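Local coordinates for PHB depolymerase (Penicillium funiculosum, PDB 2D81), which hydrolyses the polyester poly(3-hydroxybutyrate), cutting ester bonds along the chain with an alpha/beta-hydrolase domain that is circularly permuted, at residues Cys59-Ile67 with Asp101-Gln111; Gln193-Asp203 with Pro261-His270. All blocks are in the same frame, centred on the assembly; numbering follows the deposited sequence.

Contact 1 and contact 2 sit on different parts of one alpha/beta-hydrolase domain, their centres about 26 Å apart and nearest atoms about 15 Å apart. Each is partly buried, between core and surface, and they use different elements. Contact 1 lays a loop on the start of helix 106-116 and reaches the bound trimer through Met60 and Thr103; contact 2 joins the loop leading into strand 205-210 to the segment that follows strand 256-260, its neighbour in the sheet. Backbone hydrogen bonds serve both. Contact 1 adds amide side chains gripping backbone atoms and a tyrosine ring over a methylene, whereas contact 2 adds ordered waters and a carboxylate-histidine bond. The His270 side chain is about 9 Å from RB3.

Contact 1 of 2, residues Cys59-Ile67 with Asp101-Gln111; sequences CMYNGYPSI and DTTVGPNVMNQ. With RB3 ((1R)-3-{[(1R)-3-methoxy-1-methyl-3-oxopropyl]oxy}-1-methyl-3-oxopropyl (3R)-3-hydroxybutanoate), chain C.
Asn62 holds the start of helix 106-116 from outside: its OD1 accepts a nearly straight hydrogen bond from Asn107 N (2.9 Å, 168° at the hydrogen). CG stands anti to the backbone N (chi1 -157°), which turns the amide toward the helix. The packing is tight beside it. Tyr61 N bonds to Thr103 O at 2.8 Å, coming from above the carbonyl plane, and Asn62 N bonds to Val104 O. Val108 is buried under the loop, its CG2 4.0 Å from Pro65 CD and also against Gly63 O. Further along, Gln111 bends at chi2 (-62°) and NE2 reaches the O of buried Pro65 at 2.8 Å, while Ile67 CG2 rests against Gln111 CB.

Toward solvent the contact thins out. There the exposed Tyr64 lays one face of its ring over Asn107 CB, a CH-pi contact of 4.1 Å to the ring centroid.

At the other end lies the ligand. Met60 brings CE to 3.2 Å from RB3 O3A. Asp101 OD2 accepts from Thr103 N, closing an Asx turn, and from Val104 N one residue further, an Asx motif; OD1 bonds to His135 of the pocket, an arrangement reminiscent of the acid-histidine pair of alpha/beta hydrolases.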
loop_
_atom_site.group_PDB
_atom_site.type_symbol
_atom_site.label_atom_id
_atom_site.label_comp_id
_atom_site.label_asym_id
_atom_site.label_seq_id
_atom_site.Cartn_x
_atom_site.Cartn_y
_atom_site.Cartn_z
ATOM N N CYS A 59 -12.571 -10.110 -8.829
ATOM C CA CYS A 59 -12.020 -9.498 -7.623
ATOM C C CYS A 59 -12.312 -7.997 -7.637
ATOM O O CYS A 59 -11.630 -7.213 -6.975
ATOM C CB CYS A 59 -10.502 -9.746 -7.547
ATOM S SG CYS A 59 -10.058 -11.512 -7.410
ATOM N N MET A 60 -13.340 -7.609 -8.389
ATOM C CA MET A 60 -13.728 -6.209 -8.511
ATOM C C MET A 60 -15.244 -6.051 -8.583
ATOM O O MET A 60 -15.986 -7.024 -8.489
ATOM C CB MET A 60 -13.099 -5.591 -9.764
ATOM C CG MET A 60 -11.583 -5.514 -9.736
ATOM S SD MET A 60 -10.916 -4.843 -11.282
ATOM C CE MET A 60 -11.464 -3.153 -11.166
ATOM N N TYR A 61 -15.688 -4.807 -8.740
ATOM C CA TYR A 61 -17.087 -4.505 -9.018
ATOM C C TYR A 61 -18.023 -5.075 -7.957
ATOM O O TYR A 61 -19.158 -5.466 -8.239
ATOM C CB TYR A 61 -17.438 -5.020 -10.416
ATOM C CG TYR A 61 -16.480 -4.486 -11.460
ATOM C CD1 TYR A 61 -15.758 -5.348 -12.285
ATOM C CD2 TYR A 61 -16.243 -3.117 -11.574
ATOM C CE1 TYR A 61 -14.817 -4.857 -13.192
ATOM C CE2 TYR A 61 -15.309 -2.618 -12.476
ATOM C CZ TYR A 61 -14.597 -3.492 -13.279
ATOM O OH TYR A 61 -13.658 -2.996 -14.154
ATOM N N ASN A 62 -17.520 -5.102 -6.727
ATOM C CA ASN A 62 -18.283 -5.482 -5.545
ATOM C C ASN A 62 -18.866 -6.881 -5.645
ATOM O O ASN A 62 -19.944 -7.156 -5.123
ATOM C CB ASN A 62 -19.394 -4.465 -5.273
ATOM C CG ASN A 62 -19.836 -4.470 -3.821
ATOM O OD1 ASN A 62 -19.025 -4.692 -2.918
ATOM N ND2 ASN A 62 -21.118 -4.206 -3.586
ATOM N N GLY A 63 -18.135 -7.763 -6.317
ATOM C CA GLY A 63 -18.496 -9.165 -6.323
ATOM C C GLY A 63 -17.979 -9.913 -5.107
ATOM O O GLY A 63 -17.440 -9.317 -4.169
ATOM N N TYR A 64 -18.155 -11.230 -5.124
ATOM C CA TYR A 64 -17.687 -12.090 -4.043
ATOM C C TYR A 64 -16.594 -13.033 -4.540
ATOM O O TYR A 64 -16.863 -14.201 -4.827
ATOM C CB TYR A 64 -18.839 -12.935 -3.486
ATOM C CG TYR A 64 -19.870 -12.182 -2.673
ATOM C CD1 TYR A 64 -20.819 -11.363 -3.286
ATOM C CD2 TYR A 64 -19.909 -12.308 -1.285
ATOM C CE1 TYR A 64 -21.783 -10.692 -2.536
ATOM C CE2 TYR A 64 -20.867 -11.642 -0.525
ATOM C CZ TYR A 64 -21.800 -10.839 -1.155
ATOM O OH TYR A 64 -22.751 -10.184 -0.406
ATOM N N PRO A 65 -15.349 -12.548 -4.648
ATOM C CA PRO A 65 -14.291 -13.445 -5.124
ATOM C C PRO A 65 -14.100 -14.625 -4.177
ATOM O O PRO A 65 -14.289 -14.496 -2.967
ATOM C CB PRO A 65 -13.065 -12.538 -5.177
ATOM C CG PRO A 65 -13.332 -11.550 -4.078
ATOM C CD PRO A 65 -14.799 -11.230 -4.286
ATOM N N SER A 66 -13.734 -15.777 -4.729
ATOM C CA SER A 66 -13.441 -16.939 -3.900
ATOM C C SER A 66 -12.094 -16.746 -3.217
ATOM O O SER A 66 -11.165 -16.193 -3.806
ATOM C CB SER A 66 -13.403 -18.209 -4.751
ATOM O OG SER A 66 -13.116 -19.345 -3.948
ATOM N N ILE A 67 -11.985 -17.206 -1.976
ATOM C CA ILE A 67 -10.701 -17.190 -1.291
ATOM C C ILE A 67 -10.291 -18.589 -0.842
ATOM O O ILE A 67 -9.366 -18.748 -0.048
ATOM C CB ILE A 67 -10.726 -16.263 -0.056
ATOM C CG1 ILE A 67 -11.804 -16.725 0.924
ATOM C CG2 ILE A 67 -10.955 -14.824 -0.495
ATOM C CD1 ILE A 67 -11.717 -16.054 2.293
ATOM N N ASP A 101 -18.616 2.068 -2.797
ATOM C CA ASP A 101 -17.587 1.678 -3.755
ATOM C C ASP A 101 -18.086 0.482 -4.576
ATOM O O ASP A 101 -18.351 -0.593 -4.032
ATOM C CB ASP A 101 -16.304 1.332 -2.985
ATOM C CG ASP A 101 -15.136 0.977 -3.888
ATOM O OD1 ASP A 101 -13.991 1.011 -3.388
ATOM O OD2 ASP A 101 -15.346 0.652 -5.075
ATOM N N THR A 102 -18.236 0.682 -5.882
ATOM C CA THR A 102 -18.642 -0.399 -6.776
ATOM C C THR A 102 -17.550 -0.702 -7.794
ATOM O O THR A 102 -17.791 -1.357 -8.810
ATOM C CB THR A 102 -19.951 -0.053 -7.525
ATOM O OG1 THR A 102 -19.799 1.191 -8.221
ATOM C CG2 THR A 102 -21.110 0.049 -6.545
ATOM N N THR A 103 -16.344 -0.223 -7.507
ATOM C CA THR A 103 -15.186 -0.493 -8.347
ATOM C C THR A 103 -14.408 -1.682 -7.788
ATOM O O THR A 103 -14.048 -2.600 -8.525
ATOM C CB THR A 103 -14.259 0.728 -8.409
ATOM O OG1 THR A 103 -14.969 1.835 -8.979
ATOM C CG2 THR A 103 -13.031 0.422 -9.248
ATOM N N VAL A 104 -14.142 -1.655 -6.485
ATOM C CA VAL A 104 -13.682 -2.846 -5.778
ATOM C C VAL A 104 -14.797 -3.307 -4.842
ATOM O O VAL A 104 -15.540 -4.221 -5.180
ATOM C CB VAL A 104 -12.384 -2.567 -4.982
ATOM C CG1 VAL A 104 -11.937 -3.825 -4.246
ATOM C CG2 VAL A 104 -11.287 -2.115 -5.936
ATOM N N GLY A 105 -14.935 -2.665 -3.684
ATOM C CA GLY A 105 -16.194 -2.751 -2.963
ATOM C C GLY A 105 -16.197 -3.516 -1.653
ATOM O O GLY A 105 -15.303 -4.325 -1.398
ATOM N N PRO A 106 -17.213 -3.284 -0.801
ATOM C CA PRO A 106 -17.354 -3.941 0.501
ATOM C C PRO A 106 -17.279 -5.462 0.409
ATOM O O PRO A 106 -16.682 -6.108 1.264
ATOM C CB PRO A 106 -18.725 -3.463 0.987
ATOM C CG PRO A 106 -18.851 -2.118 0.365
ATOM C CD PRO A 106 -18.325 -2.344 -1.030
ATOM N N ASN A 107 -17.883 -6.034 -0.628
ATOM C CA ASN A 107 -17.935 -7.487 -0.748
ATOM C C ASN A 107 -16.547 -8.070 -1.022
ATOM O O ASN A 107 -16.232 -9.175 -0.586
ATOM C CB ASN A 107 -18.913 -7.890 -1.859
ATOM C CG ASN A 107 -20.361 -7.568 -1.514
ATOM O OD1 ASN A 107 -21.189 -7.353 -2.401
ATOM N ND2 ASN A 107 -20.676 -7.546 -0.224
ATOM N N VAL A 108 -15.716 -7.319 -1.740
ATOM C CA VAL A 108 -14.353 -7.754 -2.017
ATOM C C VAL A 108 -13.467 -7.543 -0.796
ATOM O O VAL A 108 -12.729 -8.440 -0.393
ATOM C CB VAL A 108 -13.756 -6.988 -3.218
ATOM C CG1 VAL A 108 -12.310 -7.413 -3.451
ATOM C CG2 VAL A 108 -14.595 -7.259 -4.466
ATOM N N MET A 109 -13.542 -6.360 -0.198
ATOM C CA MET A 109 -12.761 -6.105 1.007
ATOM C C MET A 109 -13.129 -7.049 2.148
ATOM O O MET A 109 -12.268 -7.439 2.934
ATOM C CB MET A 109 -12.917 -4.648 1.451
ATOM C CG MET A 109 -11.920 -3.701 0.796
ATOM S SD MET A 109 -10.193 -4.116 1.210
ATOM C CE MET A 109 -10.146 -3.614 2.939
ATOM N N ASN A 110 -14.399 -7.434 2.235
ATOM C CA ASN A 110 -14.819 -8.354 3.285
ATOM C C ASN A 110 -14.159 -9.721 3.131
ATOM O O ASN A 110 -13.878 -10.390 4.124
ATOM C CB ASN A 110 -16.338 -8.526 3.286
ATOM C CG ASN A 110 -16.818 -9.426 4.413
ATOM O OD1 ASN A 110 -16.749 -9.062 5.592
ATOM N ND2 ASN A 110 -17.293 -10.614 4.058
ATOM N N GLN A 111 -13.922 -10.141 1.889
ATOM C CA GLN A 111 -13.252 -11.416 1.646
ATOM C C GLN A 111 -11.788 -11.368 2.076
ATOM O O GLN A 111 -11.239 -12.366 2.542
ATOM C CB GLN A 111 -13.334 -11.808 0.166
ATOM C CG GLN A 111 -14.718 -12.230 -0.317
ATOM C CD GLN A 111 -15.244 -13.460 0.397
ATOM O OE1 GLN A 111 -15.733 -13.378 1.523
ATOM N NE2 GLN A 111 -15.137 -14.616 -0.256
HETATM O O1M RB3 C . -10.398 0.641 -10.905
HETATM C C1A RB3 C . -9.269 0.527 -10.379
HETATM O O1A RB3 C . -8.232 1.130 -10.732
HETATM C C2A RB3 C . -9.149 -0.437 -9.197
HETATM C C3A RB3 C . -8.087 -1.507 -9.456
HETATM C C4A RB3 C . -8.037 -2.447 -8.249
HETATM O O3A RB3 C . -8.446 -2.254 -10.630
HETATM C C1B RB3 C . -7.364 -2.593 -11.384
HETATM O O1B RB3 C . -6.244 -2.660 -10.881
HETATM C C2B RB3 C . -7.579 -2.883 -12.871
HETATM C C3B RB3 C . -6.400 -3.609 -13.525
HETATM C C4B RB3 C . -6.190 -4.996 -12.914
HETATM O O3B RB3 C . -6.670 -3.768 -14.927
HETATM C C1C RB3 C . -6.307 -2.676 -15.654
HETATM O O1C RB3 C . -6.418 -1.547 -15.177
HETATM C C2C RB3 C . -5.774 -2.872 -17.075
HETATM C C3C RB3 C . -6.660 -2.157 -18.097
HETATM C C4C RB3 C . -6.134 -2.386 -19.516
HETATM O O3C RB3 C . -8.004 -2.631 -17.981
#

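Contact 2 of 2, residues Gln193-Asp203 with Pro261-His270; sequences QSGSYGANGMD and PQAIPDYTIH
Ile264 leans on the peptide that links Met202 to Asp203, and can be followed outward. CB lies 3.8 Å from Asp203 N. From there the branches part: CG2 settles 3.5 Å from Met202 C and also touches Gly201 C, while CG1, anti to the backbone N (chi1 -176°), carries CD1 across to the carboxylate of Asp203, 3.8 Å from OD2. Ser235 of helix 234-237 also touches this side chain.

The backbones meet in a single antiparallel bridge. Met202 and Ala263 form a non-hydrogen-bonded pair, flanked by Asp203 N to Gln262 O (2.9 Å) and Ile264 N to Gly201 O (3.1 Å). A water donates to both Asp203 OD1 and Ala263 O, adding a bridge on this side.

Beyond the bridge the link is polar. Asn200 ND2 donates to a second water, 2.6 Å away, which donates in turn to Asp266 OD2. That oxygen also takes His270 NE2 on its syn side at 2.7 Å, and Tyr291 OH; OD1 takes the N and OG1 of Thr268. With an alanine in place of Asp266, His270 NE2 and Thr268 would probably be left without their acceptor, and the imidazole freer to turn.

Gly201 sits in the type II turn from Ala199 to Met202, and the bridge prolongs the antiparallel pairing of strands 205-210 and 256-260 past their ends in the central mixed sheet of the alpha/beta-hydrolase fold.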
loop_
_atom_site.group_PDB
_atom_site.type_symbol
_atom_site.label_atom_id
_atom_site.label_comp_id
_atom_site.label_asym_id
_atom_site.label_seq_id
_atom_site.Cartn_x
_atom_site.Cartn_y
_atom_site.Cartn_z
ATOM N N GLN A 193 14.547 4.958 -8.874
ATOM C CA GLN A 193 14.121 3.564 -8.792
ATOM C C GLN A 193 14.859 2.775 -9.864
ATOM O O GLN A 193 14.277 2.341 -10.860
ATOM C CB GLN A 193 12.608 3.447 -8.994
ATOM C CG GLN A 193 11.802 4.225 -7.968
ATOM C CD GLN A 193 10.317 3.940 -8.052
ATOM O OE1 GLN A 193 9.757 3.799 -9.143
ATOM N NE2 GLN A 193 9.667 3.868 -6.901
ATOM N N SER A 194 16.159 2.613 -9.648
ATOM C CA SER A 194 17.030 1.942 -10.600
ATOM C C SER A 194 17.601 0.685 -9.965
ATOM O O SER A 194 17.575 0.531 -8.746
ATOM C CB SER A 194 18.176 2.867 -10.995
ATOM O OG SER A 194 18.945 3.199 -9.854
ATOM N N GLY A 195 18.130 -0.204 -10.797
ATOM C CA GLY A 195 18.727 -1.425 -10.288
ATOM C C GLY A 195 17.782 -2.198 -9.388
ATOM O O GLY A 195 16.657 -2.513 -9.781
ATOM N N SER A 196 18.240 -2.501 -8.176
ATOM C CA SER A 196 17.465 -3.316 -7.247
ATOM C C SER A 196 16.259 -2.555 -6.704
ATOM O O SER A 196 15.384 -3.145 -6.069
ATOM C CB SER A 196 18.346 -3.766 -6.081
ATOM O OG SER A 196 18.726 -2.659 -5.280
ATOM N N TYR A 197 16.219 -1.249 -6.954
ATOM C CA TYR A 197 15.114 -0.407 -6.495
ATOM C C TYR A 197 14.026 -0.309 -7.559
ATOM O O TYR A 197 12.969 0.272 -7.319
ATOM C CB TYR A 197 15.606 1.008 -6.178
ATOM C CG TYR A 197 16.688 1.097 -5.124
ATOM C CD1 TYR A 197 17.534 2.202 -5.073
ATOM C CD2 TYR A 197 16.875 0.081 -4.184
ATOM C CE1 TYR A 197 18.544 2.298 -4.119
ATOM C CE2 TYR A 197 17.886 0.167 -3.221
ATOM C CZ TYR A 197 18.718 1.280 -3.201
ATOM O OH TYR A 197 19.737 1.366 -2.279
ATOM N N GLY A 198 14.298 -0.860 -8.738
ATOM C CA GLY A 198 13.389 -0.692 -9.858
ATOM C C GLY A 198 12.861 -1.999 -10.414
ATOM O O GLY A 198 13.344 -3.078 -10.070
ATOM N N ALA A 199 11.861 -1.895 -11.283
ATOM C CA ALA A 199 11.245 -3.061 -11.898
ATOM C C ALA A 199 10.391 -2.607 -13.068
ATOM O O ALA A 199 10.063 -1.428 -13.189
ATOM C CB ALA A 199 10.382 -3.800 -10.877
ATOM N N ASN A 200 10.029 -3.543 -13.933
ATOM C CA ASN A 200 9.129 -3.223 -15.026
ATOM C C ASN A 200 7.810 -2.766 -14.406
ATOM O O ASN A 200 7.393 -3.284 -13.367
ATOM C CB ASN A 200 8.918 -4.458 -15.904
ATOM C CG ASN A 200 8.555 -4.103 -17.328
ATOM O OD1 ASN A 200 9.254 -3.330 -17.984
ATOM N ND2 ASN A 200 7.462 -4.673 -17.821
ATOM N N GLY A 201 7.166 -1.784 -15.030
ATOM C CA GLY A 201 5.926 -1.257 -14.488
ATOM C C GLY A 201 6.140 -0.201 -13.418
ATOM O O GLY A 201 5.174 0.348 -12.882
ATOM N N MET A 202 7.403 0.080 -13.105
ATOM C CA MET A 202 7.740 1.130 -12.149
ATOM C C MET A 202 8.490 2.283 -12.812
ATOM O O MET A 202 9.285 2.079 -13.728
ATOM C CB MET A 202 8.574 0.555 -10.999
ATOM C CG MET A 202 7.799 -0.390 -10.092
ATOM S SD MET A 202 8.807 -1.101 -8.776
ATOM C CE MET A 202 8.913 0.288 -7.619
ATOM N N ASP A 203 8.220 3.499 -12.344
ATOM C CA ASP A 203 8.780 4.704 -12.945
ATOM C C ASP A 203 10.275 4.801 -12.643
ATOM O O ASP A 203 10.812 4.015 -11.860
ATOM C CB ASP A 203 8.048 5.934 -12.397
ATOM C CG ASP A 203 8.163 7.146 -13.307
ATOM O OD1 ASP A 203 7.509 8.167 -13.010
ATOM O OD2 ASP A 203 8.897 7.086 -14.316
ATOM N N PRO A 261 6.750 4.728 -3.384
ATOM C CA PRO A 261 7.268 4.154 -4.633
ATOM C C PRO A 261 6.315 4.551 -5.763
ATOM O O PRO A 261 5.141 4.815 -5.514
ATOM C CB PRO A 261 7.239 2.648 -4.366
ATOM C CG PRO A 261 7.319 2.557 -2.849
ATOM C CD PRO A 261 6.409 3.670 -2.417
ATOM N N GLN A 262 6.804 4.588 -6.999
ATOM C CA GLN A 262 5.967 5.031 -8.112
ATOM C C GLN A 262 5.877 4.004 -9.231
ATOM O O GLN A 262 6.896 3.530 -9.730
ATOM C CB GLN A 262 6.498 6.346 -8.695
ATOM C CG GLN A 262 6.573 7.512 -7.708
ATOM C CD GLN A 262 5.221 7.893 -7.139
ATOM O OE1 GLN A 262 4.235 8.002 -7.865
ATOM N NE2 GLN A 262 5.173 8.113 -5.832
ATOM N N ALA A 263 4.654 3.668 -9.627
ATOM C CA ALA A 263 4.450 2.869 -10.832
ATOM C C ALA A 263 4.450 3.804 -12.039
ATOM O O ALA A 263 4.654 5.010 -11.899
ATOM C CB ALA A 263 3.124 2.109 -10.746
ATOM N N ILE A 264 4.218 3.246 -13.224
ATOM C CA ILE A 264 4.224 4.029 -14.455
ATOM C C ILE A 264 3.322 3.353 -15.488
ATOM O O ILE A 264 3.228 2.130 -15.534
ATOM C CB ILE A 264 5.669 4.134 -15.031
ATOM C CG1 ILE A 264 5.699 5.036 -16.269
ATOM C CG2 ILE A 264 6.184 2.753 -15.398
ATOM C CD1 ILE A 264 5.550 6.504 -15.965
ATOM N N PRO A 265 2.617 4.143 -16.310
ATOM C CA PRO A 265 1.761 3.501 -17.307
ATOM C C PRO A 265 2.598 2.598 -18.213
ATOM O O PRO A 265 3.729 2.935 -18.568
ATOM C CB PRO A 265 1.164 4.687 -18.054
ATOM C CG PRO A 265 1.017 5.703 -16.964
ATOM C CD PRO A 265 2.341 5.589 -16.237
ATOM N N ASP A 266 2.040 1.443 -18.561
ATOM C CA ASP A 266 2.697 0.478 -19.436
ATOM C C ASP A 266 1.668 -0.039 -20.436
ATOM O O ASP A 266 0.783 -0.820 -20.084
ATOM C CB ASP A 266 3.272 -0.677 -18.600
ATOM C CG ASP A 266 3.743 -1.851 -19.447
ATOM O OD1 ASP A 266 3.964 -1.677 -20.665
ATOM O OD2 ASP A 266 3.902 -2.957 -18.885
ATOM N N TYR A 267 1.781 0.406 -21.682
ATOM C CA TYR A 267 0.742 0.140 -22.672
ATOM C C TYR A 267 0.919 -1.208 -23.360
ATOM O O TYR A 267 0.066 -1.625 -24.151
ATOM C CB TYR A 267 0.718 1.256 -23.719
ATOM C CG TYR A 267 0.585 2.634 -23.115
ATOM C CD1 TYR A 267 1.644 3.542 -23.159
ATOM C CD2 TYR A 267 -0.587 3.019 -22.467
ATOM C CE1 TYR A 267 1.538 4.800 -22.569
ATOM C CE2 TYR A 267 -0.704 4.269 -21.873
ATOM C CZ TYR A 267 0.362 5.155 -21.926
ATOM O OH TYR A 267 0.249 6.390 -21.332
ATOM N N THR A 268 2.017 -1.892 -23.055
ATOM C CA THR A 268 2.299 -3.179 -23.681
ATOM C C THR A 268 1.436 -4.295 -23.098
ATOM O O THR A 268 0.953 -4.199 -21.965
ATOM C CB THR A 268 3.792 -3.567 -23.541
ATOM O OG1 THR A 268 4.113 -3.798 -22.165
ATOM C CG2 THR A 268 4.679 -2.456 -24.084
ATOM N N ILE A 269 1.242 -5.346 -23.888
ATOM C CA ILE A 269 0.382 -6.465 -23.512
ATOM C C ILE A 269 1.190 -7.568 -22.829
ATOM O O ILE A 269 2.263 -7.942 -23.301
ATOM C CB ILE A 269 -0.321 -7.058 -24.762
ATOM C CG1 ILE A 269 -1.227 -6.002 -25.401
ATOM C CG2 ILE A 269 -1.129 -8.288 -24.380
ATOM C CD1 ILE A 269 -2.335 -5.505 -24.491
ATOM N N HIS A 270 0.663 -8.083 -21.722
ATOM C CA HIS A 270 1.325 -9.131 -20.949
ATOM C C HIS A 270 0.378 -10.303 -20.726
ATOM O O HIS A 270 -0.812 -10.108 -20.485
ATOM C CB HIS A 270 1.750 -8.597 -19.579
ATOM C CG HIS A 270 2.752 -7.486 -19.637
ATOM N ND1 HIS A 270 4.095 -7.705 -19.860
ATOM C CD2 HIS A 270 2.606 -6.147 -19.506
ATOM C CE1 HIS A 270 4.733 -6.548 -19.861
ATOM N NE2 HIS A 270 3.852 -5.586 -19.649
HETATM O O HOH W 1 6.810 -3.727 -20.102
HETATM O O HOH W 2 4.939 7.721 -12.237
#